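Local coordinates for MsStt7d protein (Micromonas, PDB 4IX3), which is probably an ATP-dependent protein kinase, a homologue of the state transition kinase Stt7, represented here by its catalytic domain, at residues B[65-70]-B[82-87]; B[147-152]-B[258-263]. All coordinates share one frame; numbering follows the deposited sequence. Where two conformers were deposited one is given.

Contact 1 (B[65-70]-B[82-87]); sequences CEMDVN and ARFMGC
Asn70 lays its CB over one face of the Phe84 ring, 3.6 Å from the ring centroid and 6° off the normal, a nearly vertical CH-pi contact. CG anti to the backbone N (chi1 179°) extends the ring out from the strand to lie under Asn70 CB, while Gly86 N sits over the opposite face; Tyr71 meets the ring edge-to-face, and Trp111 touches it too. Gly86 must be glycine, its backbone angles jamming any CB against the preceding carbonyl O; with Met85 it faces Met110 in a classic beta bulge. The Asn70 amide, tilted 37° to the ring, is fixed at both ends: ND2 bonds Glu66 O at 2.9 Å, and OD1 accepts from Trp111 NE1. This is the protein kinase N-lobe, where helix 59-76, the αC helix, packs on the antiparallel sheet; Glu66 OE1 makes the characteristic salt bridge to Lys50. With an alanine here instead of Phe84, the space under Asn70 CB is likely to be left unfilled. Met67, its chain bent at the end, makes a close but small touch, SD to Cys87 CB at 3.8 Å; looser is its CG, 4.3 Å from Phe84 CZ. At the less tightly packed end a water donates to Asn70 OD1 and Ala82 O.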
loop_
_atom_site.group_PDB
_atom_site.type_symbol
_atom_site.label_atom_id
_atom_site.label_comp_id
_atom_site.label_asym_id
_atom_site.label_seq_id
_atom_site.Cartn_x
_atom_site.Cartn_y
_atom_site.Cartn_z
ATOM N N CYS B 65 -4.787 -13.826 6.353
ATOM C CA CYS B 65 -6.233 -13.687 6.359
ATOM C C CYS B 65 -6.799 -13.820 4.942
ATOM O O CYS B 65 -7.840 -14.504 4.733
ATOM C CB CYS B 65 -6.619 -12.357 6.976
ATOM S SG CYS B 65 -8.348 -12.329 7.444
ATOM N N GLU B 66 -6.208 -13.142 3.973
ATOM C CA GLU B 66 -6.633 -13.279 2.590
ATOM C C GLU B 66 -6.603 -14.747 2.167
ATOM O O GLU B 66 -7.512 -15.247 1.477
ATOM C CB GLU B 66 -5.741 -12.449 1.679
ATOM C CG GLU B 66 -6.126 -12.591 0.224
ATOM C CD GLU B 66 -5.428 -11.592 -0.676
ATOM O OE1 GLU B 66 -4.600 -10.811 -0.134
ATOM O OE2 GLU B 66 -5.654 -11.633 -1.905
ATOM N N MET B 67 -5.583 -15.480 2.594
ATOM C CA MET B 67 -5.503 -16.908 2.303
ATOM C C MET B 67 -6.679 -17.654 2.915
ATOM O O MET B 67 -7.326 -18.435 2.176
ATOM C CB MET B 67 -4.177 -17.435 2.859
ATOM C CG MET B 67 -4.041 -18.929 2.599
ATOM S SD MET B 67 -2.364 -19.566 3.010
ATOM C CE MET B 67 -2.388 -19.406 4.784
ATOM N N ASP B 68 -6.933 -17.441 4.203
ATOM C CA ASP B 68 -8.017 -18.134 4.892
ATOM C C ASP B 68 -9.366 -17.844 4.172
ATOM O O ASP B 68 -10.213 -18.761 3.971
ATOM C CB ASP B 68 -8.156 -17.661 6.344
ATOM C CG ASP B 68 -6.978 -18.052 7.234
ATOM O OD1 ASP B 68 -6.250 -19.001 6.891
ATOM O OD2 ASP B 68 -6.840 -17.433 8.334
ATOM N N VAL B 69 -9.629 -16.572 3.869
ATOM C CA VAL B 69 -10.916 -16.205 3.231
ATOM C C VAL B 69 -10.956 -16.851 1.848
ATOM O O VAL B 69 -12.033 -17.320 1.427
ATOM C CB VAL B 69 -11.112 -14.664 3.180
ATOM C CG1 VAL B 69 -12.341 -14.302 2.343
ATOM C CG2 VAL B 69 -11.185 -14.087 4.587
ATOM N N ASN B 70 -9.850 -16.917 1.102
ATOM C CA ASN B 70 -9.855 -17.618 -0.191
ATOM C C ASN B 70 -10.155 -19.097 -0.048
ATOM O O ASN B 70 -10.903 -19.625 -0.853
ATOM C CB ASN B 70 -8.536 -17.445 -0.933
ATOM C CG ASN B 70 -8.550 -16.230 -1.842
ATOM O OD1 ASN B 70 -9.005 -16.322 -2.981
ATOM N ND2 ASN B 70 -8.054 -15.094 -1.349
ATOM N N ALA B 82 -11.924 -15.191 -8.755
ATOM C CA ALA B 82 -10.869 -15.923 -9.432
ATOM C C ALA B 82 -10.547 -17.232 -8.694
ATOM O O ALA B 82 -10.449 -17.280 -7.441
ATOM C CB ALA B 82 -9.605 -15.099 -9.510
ATOM N N ARG B 83 -10.378 -18.308 -9.485
ATOM C CA ARG B 83 -10.190 -19.630 -8.887
ATOM C C ARG B 83 -8.883 -19.688 -8.081
ATOM O O ARG B 83 -7.818 -19.354 -8.589
ATOM C CB ARG B 83 -10.147 -20.666 -10.010
ATOM C CG ARG B 83 -9.832 -22.093 -9.527
ATOM C CD ARG B 83 -10.104 -23.149 -10.620
ATOM N NE ARG B 83 -9.447 -22.853 -11.903
ATOM C CZ ARG B 83 -8.256 -23.324 -12.284
ATOM N NH1 ARG B 83 -7.573 -24.139 -11.478
ATOM N NH2 ARG B 83 -7.806 -23.021 -13.508
ATOM N N PHE B 84 -9.023 -20.126 -6.837
ATOM C CA PHE B 84 -7.907 -20.153 -5.892
ATOM C C PHE B 84 -7.183 -21.484 -6.029
ATOM O O PHE B 84 -7.769 -22.564 -5.824
ATOM C CB PHE B 84 -8.431 -19.971 -4.477
ATOM C CG PHE B 84 -7.371 -19.996 -3.405
ATOM C CD1 PHE B 84 -6.262 -19.140 -3.483
ATOM C CD2 PHE B 84 -7.498 -20.842 -2.306
ATOM C CE1 PHE B 84 -5.286 -19.161 -2.468
ATOM C CE2 PHE B 84 -6.572 -20.789 -1.266
ATOM C CZ PHE B 84 -5.458 -19.974 -1.369
ATOM N N MET B 85 -5.874 -21.435 -6.240
ATOM C CA MET B 85 -5.086 -22.657 -6.474
ATOM C C MET B 85 -4.200 -23.001 -5.292
ATOM O O MET B 85 -3.587 -24.074 -5.310
ATOM C CB MET B 85 -4.233 -22.464 -7.732
ATOM C CG MET B 85 -5.103 -22.280 -8.979
ATOM S SD MET B 85 -4.186 -21.945 -10.508
ATOM C CE MET B 85 -3.506 -23.551 -10.938
ATOM N N GLY B 86 -4.254 -22.252 -4.195
ATOM C CA GLY B 86 -3.533 -22.601 -2.972
ATOM C C GLY B 86 -2.363 -21.696 -2.671
ATOM O O GLY B 86 -2.323 -20.544 -3.108
ATOM N N CYS B 87 -1.462 -22.197 -1.843
ATOM C CA CYS B 87 -0.323 -21.420 -1.399
ATOM C C CYS B 87 0.980 -22.104 -1.762
ATOM O O CYS B 87 0.977 -23.296 -2.063
ATOM C CB CYS B 87 -0.402 -21.150 0.104
ATOM S SG CYS B 87 -0.054 -22.594 1.120
HETATM O O HOH W 1 -10.087 -14.987 -5.665
#

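Contact 2 (B[147-152]-B[258-263]); sequences KAMREL and LQLAVV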
loop_
_atom_site.group_PDB
_atom_site.type_symbol
_atom_site.label_atom_id
_atom_site.label_comp_id
_atom_site.label_asym_id
_atom_site.label_seq_id
_atom_site.Cartn_x
_atom_site.Cartn_y
_atom_site.Cartn_z
ATOM N N LYS B 147 -26.380 -7.249 -17.676
ATOM C CA LYS B 147 -25.674 -8.518 -17.582
ATOM C C LYS B 147 -24.655 -8.509 -16.442
ATOM O O LYS B 147 -24.561 -9.440 -15.632
ATOM C CB LYS B 147 -25.028 -8.883 -18.904
ATOM C CG LYS B 147 -24.363 -10.266 -18.901
ATOM C CD LYS B 147 -23.742 -10.591 -20.271
ATOM C CE LYS B 147 -23.408 -12.062 -20.503
ATOM N NZ LYS B 147 -22.304 -12.496 -19.590
ATOM N N ALA B 148 -23.838 -7.448 -16.386
ATOM C CA ALA B 148 -22.785 -7.357 -15.372
ATOM C C ALA B 148 -23.384 -7.292 -13.986
ATOM O O ALA B 148 -22.875 -7.917 -13.052
ATOM C CB ALA B 148 -21.925 -6.129 -15.605
ATOM N N MET B 149 -24.423 -6.469 -13.784
ATOM C CA MET B 149 -24.992 -6.319 -12.470
ATOM C C MET B 149 -25.669 -7.604 -12.004
ATOM O O MET B 149 -25.633 -7.914 -10.808
ATOM C CB MET B 149 -25.898 -5.088 -12.359
ATOM C CG MET B 149 -25.183 -3.747 -12.440
ATOM S SD MET B 149 -23.868 -3.507 -11.209
ATOM C CE MET B 149 -24.872 -3.557 -9.724
ATOM N N ARG B 150 -26.306 -8.327 -12.919
ATOM C CA ARG B 150 -26.942 -9.569 -12.483
ATOM C C ARG B 150 -25.843 -10.517 -11.982
ATOM O O ARG B 150 -26.037 -11.175 -10.938
ATOM C CB ARG B 150 -27.697 -10.191 -13.675
ATOM C CG ARG B 150 -28.505 -11.431 -13.309
ATOM C CD ARG B 150 -29.174 -12.064 -14.521
ATOM N NE ARG B 150 -30.233 -11.223 -15.080
ATOM C CZ ARG B 150 -30.148 -10.562 -16.227
ATOM N NH1 ARG B 150 -29.027 -10.640 -16.947
ATOM N NH2 ARG B 150 -31.213 -9.886 -16.679
ATOM N N GLU B 151 -24.721 -10.576 -12.719
ATOM C CA GLU B 151 -23.622 -11.467 -12.290
ATOM C C GLU B 151 -22.961 -11.000 -10.993
ATOM O O GLU B 151 -22.721 -11.784 -10.067
ATOM C CB GLU B 151 -22.609 -11.565 -13.425
ATOM C CG GLU B 151 -23.211 -12.295 -14.613
ATOM C CD GLU B 151 -22.416 -12.174 -15.888
ATOM O OE1 GLU B 151 -22.892 -12.721 -16.930
ATOM O OE2 GLU B 151 -21.333 -11.506 -15.929
ATOM N N LEU B 152 -22.686 -9.711 -10.898
ATOM C CA LEU B 152 -22.054 -9.166 -9.691
ATOM C C LEU B 152 -22.944 -9.304 -8.457
ATOM O O LEU B 152 -22.486 -9.758 -7.391
ATOM C CB LEU B 152 -21.770 -7.673 -9.909
ATOM C CG LEU B 152 -21.199 -6.949 -8.662
ATOM C CD1 LEU B 152 -19.896 -7.598 -8.172
ATOM C CD2 LEU B 152 -20.959 -5.484 -9.049
ATOM N N LEU B 258 -23.436 2.649 -11.698
ATOM C CA LEU B 258 -23.365 3.992 -12.286
ATOM C C LEU B 258 -22.345 4.040 -13.404
ATOM O O LEU B 258 -22.573 4.658 -14.441
ATOM C CB LEU B 258 -22.997 5.017 -11.227
ATOM C CG LEU B 258 -24.113 5.317 -10.199
ATOM C CD1 LEU B 258 -23.592 5.979 -8.944
ATOM C CD2 LEU B 258 -25.220 6.191 -10.823
ATOM N N GLN B 259 -21.144 3.485 -13.165
ATOM C CA GLN B 259 -20.126 3.558 -14.184
ATOM C C GLN B 259 -20.441 2.732 -15.422
ATOM O O GLN B 259 -20.131 3.143 -16.528
ATOM C CB GLN B 259 -18.793 3.164 -13.561
ATOM C CG GLN B 259 -18.392 4.083 -12.420
ATOM C CD GLN B 259 -16.914 4.072 -12.116
ATOM O OE1 GLN B 259 -16.198 5.089 -12.290
ATOM N NE2 GLN B 259 -16.486 2.986 -11.550
ATOM N N LEU B 260 -20.986 1.526 -15.217
ATOM C CA LEU B 260 -21.359 0.737 -16.394
ATOM C C LEU B 260 -22.461 1.453 -17.188
ATOM O O LEU B 260 -22.443 1.399 -18.406
ATOM C CB LEU B 260 -21.834 -0.651 -15.956
ATOM C CG LEU B 260 -20.724 -1.470 -15.283
ATOM C CD1 LEU B 260 -21.359 -2.767 -14.855
ATOM C CD2 LEU B 260 -19.592 -1.657 -16.279
ATOM N N ALA B 261 -23.427 2.031 -16.475
ATOM C CA ALA B 261 -24.616 2.606 -17.111
ATOM C C ALA B 261 -24.364 3.923 -17.836
ATOM O O ALA B 261 -25.081 4.215 -18.803
ATOM C CB ALA B 261 -25.706 2.779 -16.060
ATOM N N VAL B 262 -23.385 4.717 -17.383
ATOM C CA VAL B 262 -23.223 6.111 -17.882
ATOM C C VAL B 262 -21.765 6.323 -18.268
ATOM O O VAL B 262 -20.893 6.336 -17.366
ATOM C CB VAL B 262 -23.637 7.156 -16.841
ATOM C CG1 VAL B 262 -23.587 8.565 -17.422
ATOM C CG2 VAL B 262 -25.022 6.850 -16.276
ATOM N N VAL B 263 -21.491 6.391 -19.574
ATOM C CA VAL B 263 -20.111 6.492 -20.094
ATOM C C VAL B 263 -19.354 7.608 -19.356
ATOM O O VAL B 263 -18.185 7.428 -18.970
ATOM C CB VAL B 263 -20.037 6.634 -21.635
ATOM C CG1 VAL B 263 -18.606 6.906 -22.091
ATOM C CG2 VAL B 263 -20.596 5.368 -22.280
#
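In the helical C-lobe of the kinase fold, helix 141-161, the αE helix, lies beside the last turn of helix 246-261, the αF helix, and the two meet here through a few apolar side chains. Leu260 supplies the projecting group: its CG stands anti to the carbonyl carbon (chi1 -64°), and the extended branch carries CD1 to 3.5 Å from Ala148 CB, closer than usual for two carbons. Ala148 suits the spot because a lone methyl lets the leucine come so near the helix. Met149, next along, makes a wider contact, SD to Leu260 CD1 at 4.5 Å; its unbranched, bendable chain also reaches Ala253, Val256 and Met257 farther up helix 246-261. Polar groups lie off this apolar face. Lys147 NZ bonds Glu151 OE1 at 2.7 Å on that oxygen's syn lone pair, a salt bridge spanning one turn of the helix (i to i+4), and Glu151 OE2 also accepts from Leu184 N. After Ala261 the helix ends, Val262 being the first residue to leave helical angles, and Arg266 takes up the carbonyl oxygens of Gln259 and Leu260. Such apolar packing against αF is typical of the protein kinase C-lobe, in which that buried helix forms the central scaffold.

Both contacts are buried, but they belong to different lobes of one kinase domain, on opposite sides of the chain's centre, with centres 26 Å apart and no shared helix or strand. Contact 1 joins a helix to a sheet and buries 216 Å², set apart by its aromatic ring, amide and bridging water; its Asn70 side chain is about 8 Å from those of Lys50, which binds ADP in another structure of the protein, and Asp188, a magnesium ligand. Contact 2 joins two helices, buries 94 Å² and is purely apolar across the interface, away from the annotated sites. Polar groups therefore enter the first contact itself, whereas in the second they work beside it.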